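Local coordinates for protein AA9 family lytic polysaccharide monooxygenase D (PDB 5UFV) that oxidatively cleaves the glycosidic bonds of crystalline and amorphous polysaccharides such as cellulose, using a single copper ion and yielding C1-oxidised products, at residues A[77-82]-A[156-161]. Residues are numbered along the deposited sequence; the frame is centred on the assembly and turned at random.
Sequences QGPILV and ELIALH
Leu81 and Glu156 form a hydrogen-bonded pair in an antiparallel ladder between strands 80-86 and 149-159, inner neighbours in the mixed sheet of this AA9 enzyme. Leu81 N bonds to Glu156 O (2.7 Å), and Glu156 N returns a bond to Leu81 O. Further along, Ile158 N binds Pro79 O at 3.2 Å; proline can accept this bond but has no N-H to return, and its ring packs on Ile158 while Gly78 CA makes a CA-H...O contact of 3.1 Å with Ile158 O. Glycine suits that spot, having no side chain to face the oxygen and a backbone (phi 142°) natural to it. Leu160 N extends the bonding to Gln77 O.

On one face the buried, branched Ile80 and Leu157 lie side by side, CG1 of Ile80 3.8 Å from CD2 of Leu157, apolar partners for Trp138 and Trp73 respectively. The other face carries Leu81, Glu156, Ile158 and the Pro79 ring, whose CD packs 3.7 Å from Leu160 CD1. Glu156 stretches out alongside Leu81, its CG trans to the backbone N (chi1 174°); its buried carboxylate is satisfied by Arg154, Trp83 and Tyr196, which probably favour the charged form.

At the loop end, Gln77 OE1 approaches the ring edge of His161, 3.2 Å from CD2, while NE2 is held by Glu121 and Thr120. His161 probably takes part in binding O2, and Ala159, small beside His75 and Tyr169, has its side chain about 6 Å from the copper. The ladder thus belongs to the immunoglobulin-like beta-sandwich core of AA9 enzymes, leading from the sheet to the copper site.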
loop_
_atom_site.group_PDB
_atom_site.type_symbol
_atom_site.label_atom_id
_atom_site.label_comp_id
_atom_site.label_asym_id
_atom_site.label_seq_id
_atom_site.Cartn_x
_atom_site.Cartn_y
_atom_site.Cartn_z
ATOM N N GLN A 77 6.489 -11.946 -6.870
ATOM C CA GLN A 77 6.549 -12.363 -5.475
ATOM C C GLN A 77 6.544 -11.198 -4.495
ATOM O O GLN A 77 7.378 -10.318 -4.556
ATOM C CB GLN A 77 7.811 -13.166 -5.223
ATOM C CG GLN A 77 7.903 -14.446 -6.033
ATOM C CD GLN A 77 8.565 -14.251 -7.381
ATOM O OE1 GLN A 77 9.431 -13.400 -7.553
ATOM N NE2 GLN A 77 8.154 -15.045 -8.347
ATOM N N GLY A 78 5.592 -11.224 -3.587
ATOM C CA GLY A 78 5.601 -10.406 -2.408
ATOM C C GLY A 78 4.193 -9.918 -2.096
ATOM O O GLY A 78 3.272 -10.053 -2.911
ATOM N N PRO A 79 4.007 -9.341 -0.904
ATOM C CA PRO A 79 2.694 -8.876 -0.500
ATOM C C PRO A 79 2.222 -7.514 -1.054
ATOM O O PRO A 79 3.005 -6.703 -1.555
ATOM C CB PRO A 79 2.819 -8.797 1.023
ATOM C CG PRO A 79 4.236 -8.490 1.251
ATOM C CD PRO A 79 4.967 -9.287 0.208
ATOM N N ILE A 80 0.919 -7.316 -0.949
ATOM C CA ILE A 80 0.263 -6.072 -1.248
ATOM C C ILE A 80 -0.259 -5.573 0.084
ATOM O O ILE A 80 -0.882 -6.338 0.809
ATOM C CB ILE A 80 -0.969 -6.324 -2.143
ATOM C CG1 ILE A 80 -0.538 -6.970 -3.448
ATOM C CG2 ILE A 80 -1.719 -5.039 -2.402
ATOM C CD1 ILE A 80 -1.689 -7.342 -4.339
ATOM N N LEU A 81 -0.015 -4.305 0.396
ATOM C CA LEU A 81 -0.616 -3.683 1.554
ATOM C C LEU A 81 -1.294 -2.364 1.193
ATOM O O LEU A 81 -0.749 -1.573 0.420
ATOM C CB LEU A 81 0.439 -3.418 2.605
ATOM C CG LEU A 81 0.997 -4.668 3.301
ATOM C CD1 LEU A 81 2.083 -5.335 2.479
ATOM C CD2 LEU A 81 1.544 -4.299 4.677
ATOM N N VAL A 82 -2.476 -2.130 1.767
ATOM C CA VAL A 82 -3.157 -0.882 1.600
ATOM C C VAL A 82 -3.507 -0.351 2.954
ATOM O O VAL A 82 -4.137 -1.041 3.735
ATOM C CB VAL A 82 -4.453 -1.056 0.824
ATOM C CG1 VAL A 82 -5.051 0.314 0.526
ATOM C CG2 VAL A 82 -4.215 -1.877 -0.447
ATOM N N GLU A 156 1.158 -0.141 -1.118
ATOM C CA GLU A 156 2.512 -0.572 -0.955
ATOM C C GLU A 156 2.596 -1.976 -1.461
ATOM O O GLU A 156 1.806 -2.844 -1.050
ATOM C CB GLU A 156 2.914 -0.516 0.520
ATOM C CG GLU A 156 4.291 -1.079 0.874
ATOM C CD GLU A 156 4.572 -1.075 2.393
ATOM O OE1 GLU A 156 3.610 -1.172 3.208
ATOM O OE2 GLU A 156 5.764 -0.956 2.798
ATOM N N LEU A 157 3.549 -2.178 -2.375
ATOM C CA LEU A 157 3.928 -3.477 -2.874
ATOM C C LEU A 157 5.331 -3.695 -2.417
ATOM O O LEU A 157 6.158 -2.794 -2.546
ATOM C CB LEU A 157 3.942 -3.508 -4.398
ATOM C CG LEU A 157 2.641 -3.149 -5.105
ATOM C CD1 LEU A 157 2.798 -3.410 -6.594
ATOM C CD2 LEU A 157 1.450 -3.904 -4.539
ATOM N N ILE A 158 5.597 -4.887 -1.883
ATOM C CA ILE A 158 6.925 -5.263 -1.426
ATOM C C ILE A 158 7.375 -6.446 -2.270
ATOM O O ILE A 158 6.869 -7.557 -2.102
ATOM C CB ILE A 158 6.914 -5.668 0.030
ATOM C CG1 ILE A 158 6.260 -4.592 0.882
ATOM C CG2 ILE A 158 8.326 -5.899 0.510
ATOM C CD1 ILE A 158 6.186 -4.990 2.352
ATOM N N ALA A 159 8.299 -6.201 -3.194
ATOM C CA ALA A 159 8.812 -7.269 -4.023
ATOM C C ALA A 159 9.891 -8.034 -3.246
ATOM O O ALA A 159 10.733 -7.445 -2.559
ATOM C CB ALA A 159 9.368 -6.731 -5.337
ATOM N N LEU A 160 9.845 -9.355 -3.361
ATOM C CA LEU A 160 10.736 -10.236 -2.617
ATOM C C LEU A 160 11.503 -11.228 -3.518
ATOM O O LEU A 160 11.979 -12.231 -3.021
ATOM C CB LEU A 160 9.903 -10.996 -1.570
ATOM C CG LEU A 160 9.152 -10.135 -0.532
ATOM C CD1 LEU A 160 8.276 -10.981 0.371
ATOM C CD2 LEU A 160 10.106 -9.365 0.332
ATOM N N HIS A 161 11.601 -10.950 -4.827
ATOM C CA HIS A 161 12.317 -11.846 -5.747
ATOM C C HIS A 161 13.762 -12.040 -5.319
ATOM O O HIS A 161 14.267 -13.164 -5.437
ATOM C CB HIS A 161 12.272 -11.355 -7.201
ATOM C CG HIS A 161 12.900 -12.300 -8.198
ATOM N ND1 HIS A 161 14.145 -12.079 -8.752
ATOM C CD2 HIS A 161 12.441 -13.441 -8.765
ATOM C CE1 HIS A 161 14.432 -13.044 -9.606
ATOM N NE2 HIS A 161 13.417 -13.887 -9.629
#